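PDB 3BLX: isocitrate dehydrogenase [NAD] subunit 1, mitochondrial from Saccharomyces cerevisiae, which catalyses the NAD+-dependent oxidation and decarboxylation of isocitrate to 2-oxoglutarate in the citric acid cycle and also binds mitochondrial mRNA leaders. Local coordinates for residues 18-22 with 69-75; 266-270 with 297-301; 292-296 with 311-315. All coordinates share one frame; numbering follows the deposited sequence.

Interaction 1: 18-22 with 69-75; sequences FTVTL and SLKRNKI
Thr21 meets Ser69, Asn73 and Ile75 where helix 60-73 runs back over strand 17-25 in a beta-alpha-beta crossover. The chain leaves strand 47-51 on one flank of 17-25, crosses in the helix, its residues 69-73 running nearly antiparallel to 18-22, at 158°, and enters strand 75-80 on the other flank. The tight part is buried and centres on OG1 of Thr21. Ser69 OG lies 2.6 Å from Thr21 OG1, a bond in which either hydroxyl could be the donor, and Asn73 ND2 donates to the same OG1 over 3.0 Å, from a position that leaves the acceptor 27° out of the amide plane. With OG1 anti to its own carbonyl carbon (chi1 -60°), Thr21 turns the hydroxyl up to the last helical turn, while CD2 of Leu70 packs 4.1 Å from its CB. Below this grip the parallel sheet starts: Thr21 N donates to Ile75 O at 3.1 Å, and CB of Val20 sits 3.7 Å from that carbonyl oxygen. Glu50 on strand 47-51 takes a hydrogen bond from Asn73 ND2 and a salt bridge from Arg72, tying the helix end to a third strand.

The other side is looser. Thr19, partly exposed, meets the amide with its CG2 methyl, 3.7 Å from Asn73 OD1. Lys71 and Lys74 point away from the strand; Lys74, with positive phi, ends the helix, and its chain folds back so that NZ bonds Lys71 O at 3.1 Å.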
# COMPACT_ATOMS: atom_id res chain seq x y z
N PHE E 18 -8.14 -1.82 -29.58
CA PHE E 18 -8.20 -2.46 -28.27
C PHE E 18 -7.73 -3.90 -28.32
O PHE E 18 -8.03 -4.60 -29.26
CB PHE E 18 -9.60 -2.47 -27.79
CG PHE E 18 -10.19 -1.12 -27.60
CD1 PHE E 18 -10.03 -0.46 -26.40
CD2 PHE E 18 -10.95 -0.53 -28.60
CE1 PHE E 18 -10.61 0.78 -26.20
CE2 PHE E 18 -11.52 0.70 -28.40
CZ PHE E 18 -11.35 1.35 -27.20
N THR E 19 -6.98 -4.32 -27.31
CA THR E 19 -6.69 -5.74 -27.12
C THR E 19 -7.66 -6.28 -26.08
O THR E 19 -7.60 -5.87 -24.94
CB THR E 19 -5.27 -5.97 -26.62
OG1 THR E 19 -4.35 -5.42 -27.56
CG2 THR E 19 -5.00 -7.46 -26.48
N VAL E 20 -8.57 -7.17 -26.47
CA VAL E 20 -9.42 -7.79 -25.46
C VAL E 20 -9.22 -9.30 -25.31
O VAL E 20 -9.00 -10.03 -26.26
CB VAL E 20 -10.91 -7.42 -25.61
CG1 VAL E 20 -11.07 -6.28 -26.61
CG2 VAL E 20 -11.73 -8.63 -25.94
N THR E 21 -9.26 -9.76 -24.06
CA THR E 21 -9.15 -11.17 -23.76
C THR E 21 -10.36 -11.94 -24.31
O THR E 21 -11.52 -11.51 -24.17
CB THR E 21 -9.01 -11.39 -22.24
OG1 THR E 21 -7.83 -10.74 -21.79
CG2 THR E 21 -8.88 -12.88 -21.88
N LEU E 22 -10.07 -13.06 -24.97
CA LEU E 22 -11.12 -13.92 -25.48
C LEU E 22 -10.93 -15.31 -24.89
O LEU E 22 -9.88 -15.93 -25.09
CB LEU E 22 -11.09 -13.99 -27.01
CG LEU E 22 -12.27 -14.74 -27.61
CD1 LEU E 22 -13.54 -14.15 -27.11
CD2 LEU E 22 -12.22 -14.61 -29.07
N SER E 69 -4.03 -12.41 -18.49
CA SER E 69 -4.47 -11.67 -19.65
C SER E 69 -5.47 -10.58 -19.29
O SER E 69 -5.37 -9.47 -19.80
CB SER E 69 -5.05 -12.63 -20.69
OG SER E 69 -5.53 -11.93 -21.82
N LEU E 70 -6.43 -10.88 -18.40
CA LEU E 70 -7.37 -9.87 -17.93
C LEU E 70 -6.71 -8.75 -17.15
O LEU E 70 -7.11 -7.61 -17.26
CB LEU E 70 -8.47 -10.47 -17.12
CG LEU E 70 -9.58 -11.04 -18.00
CD1 LEU E 70 -10.44 -11.98 -17.19
CD2 LEU E 70 -10.42 -9.95 -18.62
N LYS E 71 -5.67 -9.07 -16.39
CA LYS E 71 -4.96 -8.05 -15.66
C LYS E 71 -4.31 -7.04 -16.60
O LYS E 71 -4.27 -5.84 -16.30
CB LYS E 71 -3.93 -8.68 -14.73
CG LYS E 71 -4.55 -9.08 -13.40
CD LYS E 71 -3.82 -10.23 -12.72
CE LYS E 71 -2.85 -9.76 -11.65
NZ LYS E 71 -2.45 -10.93 -10.85
N ARG E 72 -3.84 -7.53 -17.75
CA ARG E 72 -3.24 -6.69 -18.76
C ARG E 72 -4.27 -5.93 -19.57
O ARG E 72 -4.12 -4.75 -19.80
CB ARG E 72 -2.39 -7.52 -19.70
CG ARG E 72 -1.19 -8.17 -19.08
CD ARG E 72 -0.22 -8.64 -20.14
NE ARG E 72 -0.77 -9.74 -20.92
CZ ARG E 72 -0.75 -11.00 -20.52
NH1 ARG E 72 -0.20 -11.30 -19.35
NH2 ARG E 72 -1.26 -11.96 -21.27
N ASN E 73 -5.32 -6.60 -19.99
CA ASN E 73 -6.24 -5.99 -20.94
C ASN E 73 -7.43 -5.29 -20.29
O ASN E 73 -7.96 -4.34 -20.84
CB ASN E 73 -6.72 -7.01 -21.98
CG ASN E 73 -5.59 -7.72 -22.66
OD1 ASN E 73 -4.48 -7.21 -22.79
ND2 ASN E 73 -5.88 -8.92 -23.14
N LYS E 74 -7.84 -5.78 -19.12
CA LYS E 74 -8.97 -5.22 -18.35
C LYS E 74 -10.36 -5.57 -18.84
O LYS E 74 -11.32 -5.46 -18.10
CB LYS E 74 -8.87 -3.68 -18.21
CG LYS E 74 -7.49 -3.14 -17.83
CD LYS E 74 -7.01 -3.71 -16.54
CE LYS E 74 -5.90 -2.88 -15.95
NZ LYS E 74 -4.72 -2.87 -16.86
N ILE E 75 -10.48 -5.96 -20.10
CA ILE E 75 -11.76 -6.29 -20.71
C ILE E 75 -11.72 -7.69 -21.31
O ILE E 75 -10.73 -8.10 -21.93
CB ILE E 75 -12.12 -5.28 -21.82
CG1 ILE E 75 -12.13 -3.89 -21.23
CG2 ILE E 75 -13.52 -5.53 -22.33
CD1 ILE E 75 -13.16 -3.73 -20.09

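Interaction 2: 266-270 with 297-301; sequences YAVFE and LMLNH
The 3.1 Å helical bond from His301 N to Leu297 O holds together the turn on which the Phe269 ring rests, yet the join between strand and helix is itself apolar and aromatic. Phe269 reaches over from strand 267-269 with CG anti to its carbonyl carbon (chi1 -63°), which lays the ring against helix 289-302. Met298 covers one face: its CA stands 3.5 Å above the ring plane, over the centre, and its CB makes a CH-pi contact 3.7 Å from the Phe269 centroid. The sulfur is farther along, in an oblique Met-aromatic contact, SD being 5.4 Å from the same centroid. CB of Leu297 touches the ring at Phe269 CD1, 3.7 Å away. At the far end of the ring, CZ of Phe269 comes within 3.8 Å of CB of His301, whose imidazole is inclined at 59° to the phenyl plane, an oblique aromatic pair. The imidazole goes on to Ala267, two residues back on the strand and also facing the helix, its CE1 lying 4.0 Å from CB of Ala267; here the contact reaches its exposed border. Strand 267-269 is hydrogen-bonded in parallel to strand 75-80 and antiparallel to 258-262, so the helix lies across several strands at once: Ile75 meets both Met298 and His301, Ala258 meets Leu297, and behind the helix Leu299 packs on helix 306-320.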
# COMPACT_ATOMS: atom_id res chain seq x y z
N TYR E 266 -12.07 -4.24 -13.80
CA TYR E 266 -12.20 -5.26 -14.82
C TYR E 266 -13.65 -5.47 -15.26
O TYR E 266 -14.58 -5.21 -14.50
CB TYR E 266 -11.62 -6.59 -14.33
CG TYR E 266 -10.22 -6.47 -13.80
CD1 TYR E 266 -9.99 -6.45 -12.44
CD2 TYR E 266 -9.14 -6.32 -14.64
CE1 TYR E 266 -8.73 -6.31 -11.92
CE2 TYR E 266 -7.86 -6.17 -14.15
CZ TYR E 266 -7.66 -6.17 -12.78
OH TYR E 266 -6.38 -6.03 -12.26
N ALA E 267 -13.83 -5.91 -16.49
CA ALA E 267 -15.17 -6.25 -16.96
C ALA E 267 -15.03 -7.48 -17.83
O ALA E 267 -14.10 -7.59 -18.63
CB ALA E 267 -15.78 -5.11 -17.71
N VAL E 268 -15.95 -8.40 -17.68
CA VAL E 268 -15.92 -9.61 -18.48
C VAL E 268 -17.33 -9.87 -18.99
O VAL E 268 -18.27 -9.96 -18.21
CB VAL E 268 -15.46 -10.82 -17.64
CG1 VAL E 268 -15.73 -12.12 -18.39
CG2 VAL E 268 -14.00 -10.70 -17.26
N PHE E 269 -17.47 -9.98 -20.31
CA PHE E 269 -18.79 -10.12 -20.92
C PHE E 269 -19.06 -11.55 -21.33
O PHE E 269 -18.16 -12.24 -21.79
CB PHE E 269 -18.95 -9.15 -22.09
CG PHE E 269 -18.87 -7.72 -21.66
CD1 PHE E 269 -20.01 -7.01 -21.37
CD2 PHE E 269 -17.64 -7.13 -21.45
CE1 PHE E 269 -19.93 -5.71 -20.95
CE2 PHE E 269 -17.55 -5.83 -21.02
CZ PHE E 269 -18.71 -5.11 -20.77
N GLU E 270 -20.29 -12.01 -21.12
CA GLU E 270 -20.63 -13.43 -21.24
C GLU E 270 -22.11 -13.62 -21.07
O GLU E 270 -22.74 -12.87 -20.34
CB GLU E 270 -19.91 -14.26 -20.17
CG GLU E 270 -20.66 -14.33 -18.84
CD GLU E 270 -20.19 -15.47 -17.92
OE1 GLU E 270 -19.61 -16.46 -18.42
OE2 GLU E 270 -20.40 -15.38 -16.68
N LEU E 297 -22.77 -5.33 -25.48
CA LEU E 297 -22.57 -4.71 -24.17
C LEU E 297 -21.11 -4.32 -24.01
O LEU E 297 -20.79 -3.25 -23.51
CB LEU E 297 -22.97 -5.65 -23.04
CG LEU E 297 -24.46 -5.89 -22.86
CD1 LEU E 297 -24.75 -6.76 -21.64
CD2 LEU E 297 -25.16 -4.57 -22.72
N MET E 298 -20.22 -5.20 -24.44
CA MET E 298 -18.79 -4.94 -24.42
C MET E 298 -18.41 -3.75 -25.31
O MET E 298 -17.62 -2.90 -24.92
CB MET E 298 -17.99 -6.19 -24.80
CG MET E 298 -16.52 -5.99 -24.68
SD MET E 298 -15.59 -7.31 -25.43
CE MET E 298 -16.04 -7.07 -27.17
N LEU E 299 -18.98 -3.69 -26.51
CA LEU E 299 -18.73 -2.58 -27.41
C LEU E 299 -19.13 -1.24 -26.77
O LEU E 299 -18.35 -0.29 -26.76
CB LEU E 299 -19.46 -2.79 -28.74
CG LEU E 299 -18.90 -3.90 -29.64
CD1 LEU E 299 -19.81 -4.12 -30.83
CD2 LEU E 299 -17.48 -3.62 -30.10
N ASN E 300 -20.35 -1.18 -26.23
CA ASN E 300 -20.82 -0.03 -25.47
C ASN E 300 -19.80 0.42 -24.43
O ASN E 300 -19.44 1.59 -24.34
CB ASN E 300 -22.13 -0.35 -24.75
CG ASN E 300 -23.34 -0.34 -25.69
OD1 ASN E 300 -23.29 0.17 -26.82
ND2 ASN E 300 -24.45 -0.90 -25.22
N HIS E 301 -19.32 -0.53 -23.65
CA HIS E 301 -18.38 -0.26 -22.60
C HIS E 301 -17.04 0.28 -23.11
O HIS E 301 -16.40 1.11 -22.48
CB HIS E 301 -18.13 -1.55 -21.83
CG HIS E 301 -17.54 -1.33 -20.48
ND1 HIS E 301 -16.21 -1.55 -20.20
CD2 HIS E 301 -18.11 -0.93 -19.31
CE1 HIS E 301 -15.97 -1.28 -18.93
NE2 HIS E 301 -17.11 -0.92 -18.36

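Interaction 3: 292-296 with 311-315; sequences ILSST and ISKAV
Two consecutive helices, 289-302 and 306-320, fold back on each other as an antiparallel helical hairpin, and Ile292, Leu293 and Thr296 face Ile311, Ser312 and Val315 across it. The short segments cross at -157° with their axes 10.0 Å apart, and what fills the interval is chiefly methyl groups. CG2 of Ile311 is the shared point: it lies 3.7 Å from CG2 of Ile292 and 3.7 Å from CG2 of Thr296, the two residues one helical turn apart. One turn further along the partner helix, Val315 spreads its branches, CG1 reaching to 3.9 Å from Ile292 CG2 and CG2 to 4.0 Å from Leu293 CD2. Thr296 divides its two branches cleanly. Its hydroxyl sits between the backbone N and the carbonyl carbon (chi1 76°) and donates to Leu293 O at 2.9 Å, back along its own helix, which turns the methyl outward to Ile311. With a serine in its place the methyl is gone, and a gap would probably open beside CG2 of Ile311. Helices 27-42 and 335-347 close over the same patch, Ile39 and Ile342 both meeting Ile292. With the threonine hydroxyl turned to its own helix, what joins 292-296 to 311-315 is shape and buried methyl surface, with no directional bond between these two segments.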
# COMPACT_ATOMS: atom_id res chain seq x y z
N ILE E 292 -23.49 -12.81 -28.90
CA ILE E 292 -23.43 -11.63 -29.71
C ILE E 292 -23.91 -10.38 -28.96
O ILE E 292 -23.26 -9.32 -29.00
CB ILE E 292 -24.24 -11.80 -31.01
CG1 ILE E 292 -23.78 -13.05 -31.77
CG2 ILE E 292 -24.11 -10.55 -31.90
CD1 ILE E 292 -24.62 -13.41 -33.01
N LEU E 293 -25.06 -10.49 -28.31
CA LEU E 293 -25.60 -9.38 -27.54
C LEU E 293 -24.68 -8.99 -26.37
O LEU E 293 -24.54 -7.81 -26.04
CB LEU E 293 -27.00 -9.73 -27.03
CG LEU E 293 -28.03 -9.84 -28.15
CD1 LEU E 293 -29.42 -10.07 -27.60
CD2 LEU E 293 -27.99 -8.58 -28.99
N SER E 294 -24.06 -9.97 -25.74
CA SER E 294 -23.11 -9.69 -24.70
C SER E 294 -21.95 -8.95 -25.33
O SER E 294 -21.40 -8.03 -24.75
CB SER E 294 -22.61 -10.99 -24.06
OG SER E 294 -23.65 -11.59 -23.32
N SER E 295 -21.62 -9.36 -26.55
CA SER E 295 -20.59 -8.74 -27.35
C SER E 295 -20.85 -7.26 -27.52
O SER E 295 -19.91 -6.46 -27.57
CB SER E 295 -20.56 -9.38 -28.74
OG SER E 295 -19.32 -9.22 -29.35
N THR E 296 -22.12 -6.89 -27.67
CA THR E 296 -22.45 -5.50 -27.90
C THR E 296 -22.41 -4.70 -26.60
O THR E 296 -22.05 -3.54 -26.62
CB THR E 296 -23.77 -5.31 -28.66
OG1 THR E 296 -24.88 -5.54 -27.79
CG2 THR E 296 -23.83 -6.25 -29.83
N ILE E 311 -24.85 -3.83 -34.94
CA ILE E 311 -24.85 -5.27 -34.70
C ILE E 311 -26.11 -5.69 -33.98
O ILE E 311 -26.68 -6.74 -34.25
CB ILE E 311 -23.67 -5.70 -33.88
CG1 ILE E 311 -22.40 -5.56 -34.71
CG2 ILE E 311 -23.87 -7.13 -33.40
CD1 ILE E 311 -21.14 -5.85 -33.93
N SER E 312 -26.57 -4.84 -33.07
CA SER E 312 -27.78 -5.13 -32.33
C SER E 312 -29.03 -5.10 -33.22
O SER E 312 -29.92 -5.94 -33.08
CB SER E 312 -27.94 -4.16 -31.16
OG SER E 312 -29.01 -4.54 -30.30
N LYS E 313 -29.10 -4.13 -34.12
CA LYS E 313 -30.24 -4.02 -35.04
C LYS E 313 -30.25 -5.22 -36.00
O LYS E 313 -31.28 -5.85 -36.22
CB LYS E 313 -30.17 -2.71 -35.81
CG LYS E 313 -31.44 -2.37 -36.57
CD LYS E 313 -31.30 -1.04 -37.31
CE LYS E 313 -32.61 -0.64 -37.97
NZ LYS E 313 -32.52 0.70 -38.61
N ALA E 314 -29.09 -5.54 -36.55
CA ALA E 314 -28.96 -6.73 -37.37
C ALA E 314 -29.51 -8.02 -36.72
O ALA E 314 -30.25 -8.75 -37.37
CB ALA E 314 -27.48 -6.92 -37.81
N VAL E 315 -29.17 -8.31 -35.47
CA VAL E 315 -29.62 -9.57 -34.92
C VAL E 315 -31.10 -9.51 -34.54
O VAL E 315 -31.80 -10.51 -34.68
CB VAL E 315 -28.74 -10.16 -33.75
CG1 VAL E 315 -27.36 -9.55 -33.73
CG2 VAL E 315 -29.42 -10.02 -32.41

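Overall arrangement
Interactions 2 and 3 use the same helix, 289-302: one side of it receives the Phe269 ring from the sheet, while another packs against helix 306-320. They meet where CD1 of Phe269 lies 3.8 Å from Ser294 O. Interaction 1 is tied to interaction 2 through the sheet, by a probable hydrogen bond from Ala267 N to Lys74 O at 3.0 Å. All three are mainly buried, with His301 of interaction 2 exposed and Thr19 of interaction 1 partly so. Chemistry changes with place: hydroxyls and an amide in interaction 1, ring packing between sheet and helix in interaction 2, methyl contacts between helices in interaction 3.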